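Local coordinates for protein tannase (Fusobacterium nucleatum subsp. nucleatum ATCC 25586, PDB 6YQ4) that acts as a tannase with detoxicant activity against gallotannins, probably hydrolysing their galloyl esters, and binds a magnesium ion, at residues D7-P12 against L146-E151; Y32-Y37 against N48-I53. All coordinates share one frame; numbering follows the deposited sequence.

Interaction 1 of 2, residues D7-P12 against L146-E151. With MG (magnesium ion), chain E.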
loop_
_atom_site.group_PDB
_atom_site.type_symbol
_atom_site.label_atom_id
_atom_site.label_comp_id
_atom_site.label_asym_id
_atom_site.label_seq_id
_atom_site.Cartn_x
_atom_site.Cartn_y
_atom_site.Cartn_z
ATOM N N ASP A 7 15.355 -17.757 19.926
ATOM C CA ASP A 7 15.129 -18.958 19.133
ATOM C C ASP A 7 13.902 -18.782 18.241
ATOM O O ASP A 7 12.877 -18.234 18.665
ATOM C CB ASP A 7 14.958 -20.164 20.051
ATOM C CG ASP A 7 14.378 -21.353 19.338
ATOM O OD1 ASP A 7 15.128 -22.035 18.608
ATOM O OD2 ASP A 7 13.168 -21.597 19.506
ATOM N N LEU A 8 14.009 -19.256 16.995
ATOM C CA LEU A 8 13.034 -18.941 15.956
ATOM C C LEU A 8 12.114 -20.089 15.565
ATOM O O LEU A 8 11.317 -19.919 14.637
ATOM C CB LEU A 8 13.745 -18.439 14.694
ATOM C CG LEU A 8 14.179 -16.976 14.730
ATOM C CD1 LEU A 8 14.479 -16.465 13.332
ATOM C CD2 LEU A 8 13.142 -16.097 15.468
ATOM N N LYS A 9 12.188 -21.249 16.213
ATOM C CA LYS A 9 11.317 -22.339 15.798
ATOM C C LYS A 9 9.951 -22.218 16.462
ATOM O O LYS A 9 9.827 -21.813 17.622
ATOM C CB LYS A 9 11.938 -23.714 16.069
ATOM C CG LYS A 9 12.578 -24.316 14.781
ATOM C CD LYS A 9 11.508 -24.807 13.770
ATOM C CE LYS A 9 12.059 -25.638 12.606
ATOM N NZ LYS A 9 13.343 -25.132 12.052
ATOM N N PHE A 10 8.933 -22.569 15.694
ATOM C CA PHE A 10 7.544 -22.409 16.083
ATOM C C PHE A 10 7.103 -23.586 16.940
ATOM O O PHE A 10 7.311 -24.751 16.580
ATOM C CB PHE A 10 6.695 -22.303 14.818
ATOM C CG PHE A 10 5.225 -22.372 15.048
ATOM C CD1 PHE A 10 4.515 -21.239 15.404
ATOM C CD2 PHE A 10 4.542 -23.564 14.868
ATOM C CE1 PHE A 10 3.145 -21.297 15.598
ATOM C CE2 PHE A 10 3.183 -23.632 15.058
ATOM C CZ PHE A 10 2.477 -22.494 15.425
ATOM N N ASN A 11 6.479 -23.277 18.067
ATOM C CA ASN A 11 6.035 -24.298 19.000
ATOM C C ASN A 11 4.533 -24.496 18.871
ATOM O O ASN A 11 3.760 -23.676 19.385
ATOM C CB ASN A 11 6.407 -23.898 20.428
ATOM C CG ASN A 11 6.384 -25.063 21.362
ATOM O OD1 ASN A 11 5.505 -25.918 21.274
ATOM N ND2 ASN A 11 7.366 -25.129 22.250
ATOM N N PRO A 12 4.064 -25.559 18.212
ATOM C CA PRO A 12 2.614 -25.767 18.064
ATOM C C PRO A 12 1.901 -26.043 19.377
ATOM O O PRO A 12 0.666 -26.135 19.382
ATOM C CB PRO A 12 2.520 -26.991 17.125
ATOM C CG PRO A 12 3.881 -27.141 16.517
ATOM C CD PRO A 12 4.846 -26.611 17.545
ATOM N N LEU A 146 8.036 -17.617 8.439
ATOM C CA LEU A 146 7.002 -18.540 7.974
ATOM C C LEU A 146 7.587 -19.699 7.183
ATOM O O LEU A 146 7.181 -20.849 7.384
ATOM C CB LEU A 146 5.973 -17.804 7.131
ATOM C CG LEU A 146 5.176 -16.743 7.884
ATOM C CD1 LEU A 146 4.057 -16.222 6.988
ATOM C CD2 LEU A 146 4.629 -17.317 9.159
ATOM N N TYR A 147 8.537 -19.423 6.275
ATOM C CA TYR A 147 9.135 -20.503 5.479
ATOM C C TYR A 147 9.959 -21.445 6.345
ATOM O O TYR A 147 9.861 -22.669 6.205
ATOM C CB TYR A 147 10.006 -19.929 4.354
ATOM C CG TYR A 147 9.210 -19.553 3.122
ATOM C CD1 TYR A 147 8.615 -20.534 2.323
ATOM C CD2 TYR A 147 9.026 -18.221 2.769
ATOM C CE1 TYR A 147 7.871 -20.192 1.195
ATOM C CE2 TYR A 147 8.288 -17.866 1.640
ATOM C CZ TYR A 147 7.711 -18.853 0.859
ATOM O OH TYR A 147 6.980 -18.484 -0.247
ATOM N N LEU A 148 10.777 -20.888 7.249
ATOM C CA LEU A 148 11.605 -21.704 8.133
ATOM C C LEU A 148 10.779 -22.691 8.944
ATOM O O LEU A 148 11.242 -23.804 9.228
ATOM C CB LEU A 148 12.414 -20.798 9.060
ATOM C CG LEU A 148 13.450 -21.522 9.931
ATOM C CD1 LEU A 148 14.864 -21.046 9.667
ATOM C CD2 LEU A 148 13.116 -21.337 11.394
ATOM N N ASN A 149 9.557 -22.319 9.317
ATOM C CA ASN A 149 8.708 -23.154 10.156
ATOM C C ASN A 149 7.589 -23.819 9.385
ATOM O O ASN A 149 6.623 -24.270 10.003
ATOM C CB ASN A 149 8.089 -22.333 11.282
ATOM C CG ASN A 149 9.092 -21.876 12.277
ATOM O OD1 ASN A 149 9.577 -22.661 13.082
ATOM N ND2 ASN A 149 9.408 -20.596 12.245
ATOM N N ASP A 150 7.671 -23.848 8.052
ATOM C CA ASP A 150 6.570 -24.394 7.262
ATOM C C ASP A 150 6.296 -25.848 7.625
ATOM O O ASP A 150 5.135 -26.250 7.772
ATOM C CB ASP A 150 6.876 -24.254 5.767
ATOM C CG ASP A 150 5.655 -24.506 4.886
ATOM O OD1 ASP A 150 5.833 -24.686 3.659
ATOM O OD2 ASP A 150 4.524 -24.522 5.419
ATOM N N GLU A 151 7.354 -26.643 7.810
ATOM C CA GLU A 151 7.161 -28.080 7.961
ATOM C C GLU A 151 6.485 -28.418 9.276
ATOM O O GLU A 151 5.806 -29.443 9.376
ATOM C CB GLU A 151 8.494 -28.808 7.836
ATOM C CG GLU A 151 9.065 -28.721 6.417
ATOM C CD GLU A 151 10.413 -29.413 6.266
ATOM O OE1 GLU A 151 10.966 -29.888 7.288
ATOM O OE2 GLU A 151 10.913 -29.489 5.121
HETATM MG MG MG E . 2.887 -25.678 6.793
#

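Interaction 2 of 2, residues Y32-Y37 against N48-I53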
loop_
_atom_site.group_PDB
_atom_site.type_symbol
_atom_site.label_atom_id
_atom_site.label_comp_id
_atom_site.label_asym_id
_atom_site.label_seq_id
_atom_site.Cartn_x
_atom_site.Cartn_y
_atom_site.Cartn_z
ATOM N N TYR A 32 -1.295 -17.970 18.622
ATOM C CA TYR A 32 0.131 -17.944 18.964
ATOM C C TYR A 32 0.585 -16.483 18.922
ATOM O O TYR A 32 0.988 -15.965 17.885
ATOM C CB TYR A 32 0.924 -18.807 18.012
ATOM C CG TYR A 32 0.391 -20.214 17.891
ATOM C CD1 TYR A 32 1.024 -21.276 18.545
ATOM C CD2 TYR A 32 -0.742 -20.491 17.120
ATOM C CE1 TYR A 32 0.545 -22.583 18.430
ATOM C CE2 TYR A 32 -1.238 -21.800 17.019
ATOM C CZ TYR A 32 -0.584 -22.833 17.667
ATOM O OH TYR A 32 -1.070 -24.121 17.555
ATOM N N GLU A 33 0.522 -15.812 20.061
ATOM C CA GLU A 33 0.579 -14.363 20.060
ATOM C C GLU A 33 1.987 -13.847 20.331
ATOM O O GLU A 33 2.731 -14.417 21.135
ATOM C CB GLU A 33 -0.416 -13.794 21.067
ATOM C CG GLU A 33 -1.839 -13.802 20.534
ATOM C CD GLU A 33 -2.881 -14.087 21.605
ATOM O OE1 GLU A 33 -2.554 -14.763 22.613
ATOM O OE2 GLU A 33 -4.038 -13.645 21.419
ATOM N N ASN A 34 2.339 -12.786 19.607
ATOM C CA ASN A 34 3.540 -11.969 19.796
ATOM C C ASN A 34 4.819 -12.802 19.811
ATOM O O ASN A 34 5.618 -12.760 20.740
ATOM C CB ASN A 34 3.400 -11.092 21.042
ATOM C CG ASN A 34 2.085 -10.319 21.045
ATOM O OD1 ASN A 34 1.125 -10.691 21.729
ATOM N ND2 ASN A 34 2.012 -9.276 20.209
ATOM N N ILE A 35 5.004 -13.523 18.714
ATOM C CA ILE A 35 6.227 -14.262 18.424
ATOM C C ILE A 35 7.272 -13.304 17.858
ATOM O O ILE A 35 7.036 -12.641 16.843
ATOM C CB ILE A 35 5.941 -15.389 17.426
ATOM C CG1 ILE A 35 5.051 -16.461 18.062
ATOM C CG2 ILE A 35 7.251 -15.934 16.873
ATOM C CD1 ILE A 35 4.038 -17.034 17.126
ATOM N N ILE A 36 8.432 -13.232 18.502
ATOM C CA ILE A 36 9.555 -12.523 17.897
ATOM C C ILE A 36 10.031 -13.339 16.699
ATOM O O ILE A 36 10.470 -14.482 16.853
ATOM C CB ILE A 36 10.683 -12.301 18.916
ATOM C CG1 ILE A 36 10.128 -11.742 20.237
ATOM C CG2 ILE A 36 11.740 -11.348 18.357
ATOM C CD1 ILE A 36 9.577 -10.340 20.118
ATOM N N TYR A 37 9.917 -12.772 15.497
ATOM C CA TYR A 37 10.253 -13.481 14.259
ATOM C C TYR A 37 11.651 -13.129 13.771
ATOM O O TYR A 37 11.917 -13.073 12.567
ATOM C CB TYR A 37 9.218 -13.205 13.164
ATOM C CG TYR A 37 8.973 -11.744 12.864
ATOM C CD1 TYR A 37 9.875 -10.995 12.112
ATOM C CD2 TYR A 37 7.816 -11.109 13.325
ATOM C CE1 TYR A 37 9.640 -9.649 11.847
ATOM C CE2 TYR A 37 7.564 -9.782 13.048
ATOM C CZ TYR A 37 8.479 -9.054 12.318
ATOM O OH TYR A 37 8.213 -7.720 12.071
ATOM N N ASN A 48 7.265 -8.281 16.173
ATOM C CA ASN A 48 6.686 -9.566 16.535
ATOM C C ASN A 48 5.459 -9.823 15.665
ATOM O O ASN A 48 4.957 -8.922 14.987
ATOM C CB ASN A 48 6.324 -9.623 18.013
ATOM C CG ASN A 48 5.165 -8.722 18.354
ATOM O OD1 ASN A 48 4.010 -9.020 18.031
ATOM N ND2 ASN A 48 5.461 -7.609 19.023
ATOM N N MET A 49 4.958 -11.062 15.708
ATOM C CA MET A 49 3.885 -11.503 14.827
ATOM C C MET A 49 2.907 -12.424 15.554
ATOM O O MET A 49 3.314 -13.280 16.343
ATOM C CB MET A 49 4.468 -12.214 13.613
ATOM C CG MET A 49 3.472 -12.951 12.769
ATOM S SD MET A 49 4.271 -13.575 11.262
ATOM C CE MET A 49 5.695 -14.425 11.952
ATOM N N ASN A 50 1.617 -12.251 15.262
ATOM C CA ASN A 50 0.549 -13.102 15.773
ATOM C C ASN A 50 0.138 -14.095 14.700
ATOM O O ASN A 50 -0.121 -13.702 13.555
ATOM C CB ASN A 50 -0.682 -12.286 16.166
ATOM C CG ASN A 50 -0.429 -11.375 17.328
ATOM O OD1 ASN A 50 0.408 -11.658 18.175
ATOM N ND2 ASN A 50 -1.162 -10.269 17.382
ATOM N N ILE A 51 0.037 -15.364 15.076
ATOM C CA ILE A 51 -0.378 -16.428 14.169
ATOM C C ILE A 51 -1.647 -17.066 14.717
ATOM O O ILE A 51 -1.686 -17.485 15.878
ATOM C CB ILE A 51 0.729 -17.476 13.990
ATOM C CG1 ILE A 51 1.939 -16.852 13.298
ATOM C CG2 ILE A 51 0.198 -18.674 13.215
ATOM C CD1 ILE A 51 3.052 -17.857 13.067
ATOM N N TYR A 52 -2.683 -17.127 13.885
ATOM C CA TYR A 52 -3.964 -17.719 14.243
ATOM C C TYR A 52 -4.257 -18.898 13.326
ATOM O O TYR A 52 -4.175 -18.774 12.096
ATOM C CB TYR A 52 -5.075 -16.687 14.143
ATOM C CG TYR A 52 -4.794 -15.454 14.955
ATOM C CD1 TYR A 52 -4.860 -15.488 16.345
ATOM C CD2 TYR A 52 -4.439 -14.258 14.342
ATOM C CE1 TYR A 52 -4.608 -14.364 17.096
ATOM C CE2 TYR A 52 -4.188 -13.131 15.086
ATOM C CZ TYR A 52 -4.279 -13.189 16.462
ATOM O OH TYR A 52 -4.021 -12.066 17.201
ATOM N N ILE A 53 -4.589 -20.038 13.917
ATOM C CA ILE A 53 -4.858 -21.240 13.133
ATOM C C ILE A 53 -6.227 -21.802 13.506
ATOM O O ILE A 53 -6.520 -21.969 14.704
ATOM C CB ILE A 53 -3.757 -22.284 13.351
ATOM C CG1 ILE A 53 -2.384 -21.640 13.173
ATOM C CG2 ILE A 53 -3.968 -23.505 12.432
ATOM C CD1 ILE A 53 -1.258 -22.654 13.145
#

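Interaction 1 of 2, residues D7-P12 against L146-E151
Asn149 holds the N-terminal loop 7-12 through its carboxamide, which spans the backbone from Leu8 to Phe10. The helix ends here, Asn149 being the first residue to leave helical angles, and Asn149 CB lies 3.8 Å from Phe10 CB. With CG turned opposite the carbonyl carbon (chi1 -68°), the amide reaches into the loop, and Asn149 CG stays close to the same methylene, 3.5 Å from Phe10 CB. At the tip the two branches part. Asn149 OD1 accepts the Phe10 N hydrogen at 2.7 Å, a short bond although the donor stands 54° above the carbonyl plane rather than on a lone pair. The same oxygen is pressed by the aliphatic part of Lys9, whose CD is 3.0 Å from Asn149 OD1 as the two side chains slide past each other in opposite directions. Asn149 ND2 donates to Leu8 O at 3.1 Å; this bond is nearly straight (164°) and lies in both the amide and carbonyl planes. ND2 also bonds to Tyr145 O, so the amide is tied back to its own helix. Beyond it, the Lys9 chain bends to bring Lys9 NZ beside Leu148 CD2 (3.9 Å), and that methyl also packs on Leu8 CB. The Phe10 ring swings away from the amide onto Met153 and Tyr145. In the next residue, Asp150 binds magnesium through OD2 at 2.4 Å and through O at 2.5 Å, with Met153 O and Gly155 O completing the protein ligands. One buried amide thus uses its acceptor and its donor end to satisfy two loop backbone groups, which fixes its flip and joins an irregular segment to the helix end beside the metal site.

Interaction 2 of 2, residues Y32-Y37 against N48-I53
Ile35 and Met49, like Tyr32 and Ile51 further along, form hydrogen-bonded pairs of the antiparallel hairpin made by strands 26-36 and 48-54, but the register slips by one between them. This is a beta bulge, and Asn34, with left-handed backbone angles, stands in it. The Asn50 side chain bonds to the backbone there: Asn50 OD1 accepts from Asn34 N at 2.7 Å (154°). Asn34 ND2 in turn reaches Asn48 OD1 at 3.0 Å from above the carbonyl plane, while the ND2 ends of Asn48 and Asn50 bond to Lys44 O and Asp88 O.

The face of Tyr32, Ile35, Met49 and Ile51 is mostly apolar. The Tyr32 ring lays its edge along Ile51 O, Tyr32 CD2 being 3.4 Å from that oxygen, and sends CE2 to the Ile53 CD1 methyl (4.0 Å). The CD1 methyls of Ile35 and Ile51 touch at 4.3 Å. At the turn end, the Tyr37 ring, its CG lodged between backbone N and carbonyl (chi1 54°), sets its edge against the Asn48 backbone, Tyr37 CE2 lying 3.4 Å from both Asn48 C and Asn48 O. It also crosses Met49, Tyr37 CD2 abutting Met49 CB at 3.5 Å. The methionine chain runs straight to SD and then bends (chi3 51°), bringing Met49 CE to 3.9 Å from Tyr37 CB. Tyr145 of helix 134-148 covers Ile35, Met49 and Tyr37, and the Tyr37 hydroxyl bonds to Gly115 O.

The chemistry is therefore split: the Asn50 amide takes up the Asn34 N-H at the bulge, the Asn34-Asn48 bond links two side chains over it, and Ile35, Met49 and Tyr37 pack on Tyr145.

From the N terminus, the chain passes first through 7-12, then runs through strand 16-21 and turns back along 26-36. Interaction 2 closes the short hairpin loop between 32-37 and 48-53, wholly inside the much longer loop that interaction 1 closes where helix 134-148 ends, within 146-151. The contacts are therefore nested, with centres about 11 Å apart, and they touch: the Phe10 ring meets that of Tyr32, Pro12 O probably bonds to the Tyr32 hydroxyl, and Leu8 packs on Ile36. Together they tie the N-terminal loop, the antiparallel end of the mixed sheet and the helix end at the magnesium site into one corner of what is consistent with an alpha/beta-hydrolase fold.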